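HTH-type transcriptional regulator gadX (Escherichia coli, PDB 3MKL) activates about fifteen acid-resistance genes, among them gadA, gadB and gadC, as a homodimeric AraC-family DNA-binding regulator, and can repress gadW under some conditions. Local coordinates at residues Met8-Arg11 / Val12-Ile16; Glu23-Leu26 / Ala27-Ala30. One frame throughout, in Å; residues are numbered along the deposited sequence.

Contact 1 (Met8-Arg11 / Val12-Ile16); sequences MRTR and VCTVI
Met8 to Arg11 and Val12 to Ile16 form successive turns of helix 8-17, joined by four i to i+4 backbone hydrogen bonds. Val12 N donates to Met8 O at 3.1 Å, and Cys13 N to Arg9 O at 2.9 Å with a nearly straight N-H...O angle of 171°. Thr14 N reaches Thr10 O, and Val15 N reaches Arg11 O, on more bent paths. The side chains of Val12, Cys13, Thr14 and Val15 lie against carbonyl oxygens of the preceding turn. Val12 CG2 comes to 3.4 Å from Met8 O. Val15 CG2 sits 3.2 Å from Arg11 O, because it lies beside its own backbone N, with CG1 anti to that N (chi1 173°). Cys13 SG turns back along the helix and stands 3.3 Å from Arg9 O. Thr14 OG1 is likewise 2.9 Å from Thr10 O. Met8 N hydrogen-bonds to Glu47, and Thr10 OG1 to Asn7. The helix is amphipathic: Thr10 and Thr14 are exposed, while Val12, Val15 and Ile16 are buried. It packs beside the predicted helix-turn-helix motif at residues 27-48, in the AraC-type DNA-binding domain. Val12 packs on Leu40 of helix 37-46; on helix 51-67, Val12 meets Leu54, Cys13 meets Cys58 and Ile16 meets Leu55.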
loop_
_atom_site.group_PDB
_atom_site.type_symbol
_atom_site.label_atom_id
_atom_site.label_comp_id
_atom_site.label_asym_id
_atom_site.label_seq_id
_atom_site.Cartn_x
_atom_site.Cartn_y
_atom_site.Cartn_z
HETATM N N MSE A 8 -9.046 -0.682 -13.870
HETATM C CA MSE A 8 -8.503 0.564 -13.327
HETATM C C MSE A 8 -7.716 0.359 -12.034
HETATM O O MSE A 8 -6.659 0.948 -11.860
HETATM C CB MSE A 8 -9.586 1.624 -13.145
HETATM C CG MSE A 8 -9.027 3.008 -12.846
HETATM SE SE MSE A 8 -7.993 3.769 -14.323
HETATM C CE MSE A 8 -9.363 3.625 -15.715
ATOM N N ARG A 9 -8.225 -0.489 -11.151
ATOM C CA ARG A 9 -7.516 -0.823 -9.920
ATOM C C ARG A 9 -6.130 -1.460 -10.175
ATOM O O ARG A 9 -5.168 -1.135 -9.468
ATOM C CB ARG A 9 -8.380 -1.673 -8.971
ATOM C CG ARG A 9 -8.860 -3.062 -9.476
ATOM C CD ARG A 9 -9.945 -3.655 -8.502
ATOM N NE ARG A 9 -9.467 -3.672 -7.112
ATOM C CZ ARG A 9 -10.215 -3.681 -5.999
ATOM N NH1 ARG A 9 -9.598 -3.684 -4.821
ATOM N NH2 ARG A 9 -11.553 -3.689 -6.035
ATOM N N THR A 10 -6.045 -2.339 -11.180
ATOM C CA THR A 10 -4.768 -2.943 -11.614
ATOM C C THR A 10 -3.751 -1.901 -12.085
ATOM O O THR A 10 -2.590 -1.960 -11.698
ATOM C CB THR A 10 -4.983 -3.996 -12.724
ATOM O OG1 THR A 10 -5.808 -5.042 -12.205
ATOM C CG2 THR A 10 -3.660 -4.607 -13.194
ATOM N N ARG A 11 -4.202 -0.947 -12.907
ATOM C CA ARG A 11 -3.319 0.112 -13.432
ATOM C C ARG A 11 -2.776 1.038 -12.350
ATOM O O ARG A 11 -1.629 1.464 -12.430
ATOM C CB ARG A 11 -4.020 0.930 -14.518
ATOM C CG ARG A 11 -4.178 0.167 -15.805
ATOM C CD ARG A 11 -5.175 0.838 -16.696
ATOM N NE ARG A 11 -4.620 2.057 -17.273
ATOM C CZ ARG A 11 -5.354 3.029 -17.807
ATOM N NH1 ARG A 11 -6.676 2.923 -17.837
ATOM N NH2 ARG A 11 -4.762 4.109 -18.311
ATOM N N VAL A 12 -3.620 1.342 -11.364
ATOM C CA VAL A 12 -3.275 2.121 -10.177
ATOM C C VAL A 12 -2.282 1.351 -9.281
ATOM O O VAL A 12 -1.269 1.896 -8.884
ATOM C CB VAL A 12 -4.560 2.511 -9.374
ATOM C CG1 VAL A 12 -4.213 3.027 -7.979
ATOM C CG2 VAL A 12 -5.374 3.543 -10.114
ATOM N N CYS A 13 -2.551 0.085 -8.975
ATOM C CA CYS A 13 -1.572 -0.741 -8.248
ATOM C C CYS A 13 -0.231 -0.808 -8.979
ATOM O O CYS A 13 0.814 -0.825 -8.341
ATOM C CB CYS A 13 -2.119 -2.146 -7.979
ATOM S SG CYS A 13 -3.484 -2.127 -6.781
ATOM N N THR A 14 -0.250 -0.806 -10.315
ATOM C CA THR A 14 1.013 -0.783 -11.075
ATOM C C THR A 14 1.789 0.537 -10.884
ATOM O O THR A 14 3.013 0.536 -10.783
ATOM C CB THR A 14 0.815 -1.080 -12.587
ATOM O OG1 THR A 14 0.092 -2.313 -12.746
ATOM C CG2 THR A 14 2.204 -1.196 -13.302
ATOM N N VAL A 15 1.068 1.654 -10.847
ATOM C CA VAL A 15 1.689 2.933 -10.575
ATOM C C VAL A 15 2.301 2.911 -9.170
ATOM O O VAL A 15 3.477 3.192 -8.997
ATOM C CB VAL A 15 0.641 4.060 -10.673
ATOM C CG1 VAL A 15 1.235 5.398 -10.227
ATOM C CG2 VAL A 15 0.064 4.103 -12.076
ATOM N N ILE A 16 1.484 2.548 -8.181
ATOM C CA ILE A 16 1.890 2.522 -6.776
ATOM C C ILE A 16 3.091 1.599 -6.518
ATOM O O ILE A 16 4.026 1.990 -5.833
ATOM C CB ILE A 16 0.724 2.101 -5.854
ATOM C CG1 ILE A 16 -0.452 3.084 -5.988
ATOM C CG2 ILE A 16 1.225 1.979 -4.405
ATOM C CD1 ILE A 16 -1.696 2.704 -5.168
#

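Contact 2 (Glu23-Leu26 / Ala27-Ala30); sequences EWTL and ARIA
Thr25 is the N-cap of helix 26-32, the first helix of the predicted helix-turn-helix motif; its OG1 accepts from Arg28 N at 3.3 Å. With chi1 at 69°, the hydroxyl lies between the backbone N and the carbonyl carbon of Thr25, from where it reaches this amide. Thr25 O accepts an almost straight bond from Ile29 N at 3.2 Å, and Ala30 N bonds to Leu26 O at 2.9 Å. The Arg28 chain runs extended from CG to NE, back along the incoming loop. Its CD passes 3.4 Å from Thr25 OG1. Arg28 NH1 donates to Glu23 O at 2.9 Å, in the carbonyl plane, through a bent bond (140°), and this ties the loop to the helix start. The Glu23 carboxylate is farther off, with OE2 5.5 Å from Arg28 NH1. Trp24 CE3 meets Ile29 CG1 at 3.7 Å; the two side chains cross at about a right angle, and Arg28 O lies at the ring edge. Farther out, Trp24 NE1 hydrogen-bonds to Asn19 O, and the ring meets His22 edge-to-face. Trp24 packs on Val15 and Ile16 of helix 8-17, and Leu26 and Ile29 lie against Leu40 of helix 37-46 and Tyr51 of helix 51-67.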
loop_
_atom_site.group_PDB
_atom_site.type_symbol
_atom_site.label_atom_id
_atom_site.label_comp_id
_atom_site.label_asym_id
_atom_site.label_seq_id
_atom_site.Cartn_x
_atom_site.Cartn_y
_atom_site.Cartn_z
ATOM N N GLU A 23 4.591 9.328 -1.349
ATOM C CA GLU A 23 3.407 10.029 -0.914
ATOM C C GLU A 23 2.292 10.053 -1.987
ATOM O O GLU A 23 2.010 11.085 -2.601
ATOM C CB GLU A 23 3.825 11.447 -0.520
ATOM C CG GLU A 23 3.000 12.025 0.589
ATOM C CD GLU A 23 2.613 10.955 1.579
ATOM O OE1 GLU A 23 3.444 10.645 2.467
ATOM O OE2 GLU A 23 1.477 10.420 1.434
ATOM N N TRP A 24 1.634 8.919 -2.212
ATOM C CA TRP A 24 0.655 8.879 -3.302
ATOM C C TRP A 24 -0.638 9.589 -2.912
ATOM O O TRP A 24 -1.151 9.401 -1.813
ATOM C CB TRP A 24 0.385 7.446 -3.727
ATOM C CG TRP A 24 1.520 6.830 -4.487
ATOM C CD1 TRP A 24 2.316 5.786 -4.081
ATOM C CD2 TRP A 24 1.981 7.199 -5.802
ATOM N NE1 TRP A 24 3.254 5.492 -5.061
ATOM C CE2 TRP A 24 3.068 6.339 -6.124
ATOM C CE3 TRP A 24 1.592 8.183 -6.732
ATOM C CZ2 TRP A 24 3.762 6.425 -7.339
ATOM C CZ3 TRP A 24 2.275 8.268 -7.946
ATOM C CH2 TRP A 24 3.357 7.390 -8.237
ATOM N N THR A 25 -1.132 10.439 -3.799
ATOM C CA THR A 25 -2.438 11.048 -3.624
ATOM C C THR A 25 -3.223 10.726 -4.890
ATOM O O THR A 25 -2.657 10.189 -5.851
ATOM C CB THR A 25 -2.351 12.570 -3.500
ATOM O OG1 THR A 25 -1.964 13.116 -4.766
ATOM C CG2 THR A 25 -1.323 13.024 -2.393
ATOM N N LEU A 26 -4.510 11.080 -4.898
ATOM C CA LEU A 26 -5.391 10.804 -6.040
ATOM C C LEU A 26 -4.874 11.509 -7.297
ATOM O O LEU A 26 -4.738 10.883 -8.346
ATOM C CB LEU A 26 -6.818 11.259 -5.742
ATOM C CG LEU A 26 -7.839 11.201 -6.874
ATOM C CD1 LEU A 26 -8.236 9.708 -7.193
ATOM C CD2 LEU A 26 -9.081 12.111 -6.560
ATOM N N ALA A 27 -4.597 12.804 -7.163
ATOM C CA ALA A 27 -4.049 13.629 -8.229
ATOM C C ALA A 27 -2.720 13.119 -8.806
ATOM O O ALA A 27 -2.495 13.214 -10.006
ATOM C CB ALA A 27 -3.901 15.070 -7.751
ATOM N N ARG A 28 -1.834 12.589 -7.976
ATOM C CA ARG A 28 -0.506 12.185 -8.485
ATOM C C ARG A 28 -0.559 10.884 -9.257
ATOM O O ARG A 28 0.104 10.744 -10.286
ATOM C CB ARG A 28 0.524 12.106 -7.370
ATOM C CG ARG A 28 0.820 13.454 -6.756
ATOM C CD ARG A 28 1.384 13.303 -5.379
ATOM N NE ARG A 28 2.063 14.531 -4.984
ATOM C CZ ARG A 28 2.480 14.807 -3.751
ATOM N NH1 ARG A 28 2.278 13.949 -2.757
ATOM N NH2 ARG A 28 3.115 15.943 -3.510
ATOM N N ILE A 29 -1.351 9.938 -8.758
ATOM C CA ILE A 29 -1.669 8.717 -9.509
ATOM C C ILE A 29 -2.349 9.110 -10.825
ATOM O O ILE A 29 -1.948 8.665 -11.883
ATOM C CB ILE A 29 -2.570 7.752 -8.706
ATOM C CG1 ILE A 29 -1.841 7.165 -7.492
ATOM C CG2 ILE A 29 -3.024 6.574 -9.586
ATOM C CD1 ILE A 29 -2.856 6.623 -6.421
ATOM N N ALA A 30 -3.361 9.975 -10.760
ATOM C CA ALA A 30 -4.111 10.405 -11.945
ATOM C C ALA A 30 -3.223 11.067 -12.983
ATOM O O ALA A 30 -3.400 10.843 -14.180
ATOM C CB ALA A 30 -5.240 11.352 -11.560
#

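Contacts 1 and 2 follow one another along the chain, and their centres are about 11 Å apart. Contact 1 lies in helix 8-17; contact 2 starts helix 26-32, the first helix of the predicted helix-turn-helix motif at residues 27-48. Their apolar sides meet. Val15 CG1 touches Trp24 CH2 at 3.5 Å, and Val12 CG2 packs on Ile29 CG2 at 3.9 Å. Ile16 CD1 lies 4.3 Å from Ile29 CD1. Leu55 of helix 51-67 touches both Ile16 and Trp24. The two contacts thus share one hydrophobic core in the N-terminal half of the AraC-type DNA-binding domain.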